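Local coordinates for uncharacterized protein MG376 homolog (Mycoplasma pneumoniae, PDB 2HQL) that binds single-stranded DNA, probably through an OB fold, although its precise role in the cell is not established, at residues T27-T32 with Y58-H63. Numbering follows the deposited sequence.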
# COMPACT_ATOMS: atom_id res chain seq x y z
N THR A 27 19.91 -2.98 -10.53
CA THR A 27 18.94 -4.07 -10.49
C THR A 27 17.51 -3.49 -10.59
O THR A 27 16.59 -4.12 -11.13
CB THR A 27 19.03 -4.82 -9.15
OG1 THR A 27 20.38 -4.79 -8.66
CG2 THR A 27 18.56 -6.25 -9.31
N GLY A 28 17.33 -2.28 -10.05
CA GLY A 28 16.04 -1.62 -10.08
C GLY A 28 16.14 -0.11 -10.04
O GLY A 28 17.19 0.46 -9.74
N PHE A 29 15.03 0.55 -10.36
CA PHE A 29 14.98 2.01 -10.35
C PHE A 29 13.90 2.44 -9.37
O PHE A 29 12.75 2.00 -9.48
CB PHE A 29 14.63 2.54 -11.74
CG PHE A 29 14.75 4.03 -11.87
CD1 PHE A 29 15.99 4.66 -11.71
CD2 PHE A 29 13.64 4.81 -12.20
CE1 PHE A 29 16.12 6.03 -11.86
CE2 PHE A 29 13.76 6.20 -12.36
CZ PHE A 29 15.00 6.81 -12.19
N LEU A 30 14.27 3.28 -8.42
CA LEU A 30 13.32 3.74 -7.42
C LEU A 30 12.89 5.17 -7.58
O LEU A 30 13.71 6.08 -7.73
CB LEU A 30 13.87 3.54 -6.01
CG LEU A 30 13.83 2.11 -5.47
CD1 LEU A 30 14.93 1.26 -6.11
CD2 LEU A 30 13.98 2.17 -3.96
N VAL A 31 11.57 5.35 -7.54
CA VAL A 31 10.95 6.65 -7.66
C VAL A 31 10.12 6.94 -6.40
O VAL A 31 9.55 6.04 -5.78
CB VAL A 31 10.04 6.70 -8.93
CG1 VAL A 31 9.28 8.04 -8.99
CG2 VAL A 31 10.89 6.50 -10.18
N THR A 32 10.09 8.21 -6.00
CA THR A 32 9.31 8.62 -4.85
C THR A 32 8.25 9.60 -5.31
O THR A 32 8.55 10.65 -5.90
CB THR A 32 10.19 9.27 -3.78
OG1 THR A 32 11.02 8.26 -3.20
CG2 THR A 32 9.32 9.88 -2.68
N TYR A 58 13.71 0.95 -16.92
CA TYR A 58 14.15 1.90 -17.92
C TYR A 58 13.00 2.72 -18.50
O TYR A 58 13.21 3.84 -18.97
CB TYR A 58 14.89 1.15 -19.02
CG TYR A 58 16.26 0.74 -18.58
CD1 TYR A 58 17.30 1.68 -18.51
CD2 TYR A 58 16.54 -0.57 -18.20
CE1 TYR A 58 18.57 1.33 -18.09
CE2 TYR A 58 17.81 -0.94 -17.77
CZ TYR A 58 18.82 0.02 -17.72
OH TYR A 58 20.09 -0.34 -17.32
N GLU A 59 11.80 2.15 -18.47
CA GLU A 59 10.60 2.85 -18.92
C GLU A 59 10.31 3.91 -17.85
O GLU A 59 9.98 5.06 -18.15
CB GLU A 59 9.41 1.91 -18.98
CG GLU A 59 9.49 0.81 -20.02
CD GLU A 59 8.30 -0.13 -19.93
OE1 GLU A 59 7.15 0.36 -19.96
OE2 GLU A 59 8.52 -1.36 -19.83
N LEU A 60 10.44 3.49 -16.60
CA LEU A 60 10.20 4.35 -15.45
C LEU A 60 11.11 5.58 -15.49
O LEU A 60 10.65 6.72 -15.37
CB LEU A 60 10.39 3.55 -14.16
CG LEU A 60 10.00 4.19 -12.81
CD1 LEU A 60 8.61 4.83 -12.92
CD2 LEU A 60 10.02 3.11 -11.71
N GLU A 61 12.41 5.34 -15.66
CA GLU A 61 13.39 6.42 -15.71
C GLU A 61 13.09 7.38 -16.86
O GLU A 61 13.32 8.58 -16.75
CB GLU A 61 14.79 5.84 -15.84
CG GLU A 61 15.85 6.87 -16.13
CD GLU A 61 17.23 6.26 -16.24
OE1 GLU A 61 17.39 5.28 -16.99
OE2 GLU A 61 18.14 6.77 -15.56
N LYS A 62 12.59 6.84 -17.97
CA LYS A 62 12.25 7.66 -19.13
C LYS A 62 10.96 8.45 -18.86
O LYS A 62 10.91 9.66 -19.07
CB LYS A 62 12.09 6.77 -20.36
CG LYS A 62 13.42 6.18 -20.83
CD LYS A 62 13.28 5.25 -22.03
CE LYS A 62 14.65 4.88 -22.58
NZ LYS A 62 14.59 3.83 -23.61
N HIS A 63 9.93 7.76 -18.39
CA HIS A 63 8.66 8.41 -18.06
C HIS A 63 8.98 9.48 -17.03
O HIS A 63 8.29 10.48 -16.91
CB HIS A 63 7.68 7.41 -17.46
CG HIS A 63 6.39 8.01 -16.98
ND1 HIS A 63 6.35 9.05 -16.09
CD2 HIS A 63 5.11 7.71 -17.28
CE1 HIS A 63 5.09 9.37 -15.85
NE2 HIS A 63 4.32 8.58 -16.56
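F29 and E61 mark the nearest backbone approach, their CA atoms 7.1 Å apart, where strand 28-32 and helix 58-63 run at 37° to one another with 8.4 Å between their axes. No hydrogen bond joins the two elements; the contact is made by side-chain packing. F29 has the largest share of it. With CG anti to the backbone N (chi1 -171°), its ring reaches out to the helix, and CE2 comes within 3.4 Å of E61 CA. E61 CB sits over one face of this ring in a CH-pi contact, 3.8 Å from the centroid and shifted toward the rim. L60 meets the same ring at its edge, with CG 3.7 Å from F29 CD2. A flat aromatic suits this place because its face and its edge serve two successive helix residues. The branch point of L60 also meets V31, a compact beta-branched residue well suited to a strand, whose CG2 lies 3.6 Å from L60 CG, while L60 CD2 packs against the F29 carbonyl oxygen at 3.7 Å. The forked leucine thus fills the angle between F29 and V31, and it also touches A52 of strand 42-53 and I93 and I96 of strand 86-96. E61 suits the border of this apolar patch: its CB methylene lies over the ring, and its extended chain carries the carboxylate onward to W22, where OE2 accepts a hydrogen bond from the indole NE1. W22 also meets the F29 ring. A short helix between the third and fourth strands, packed against inward-facing apolar residues at one end of a five-stranded barrel, is characteristic of the OB fold.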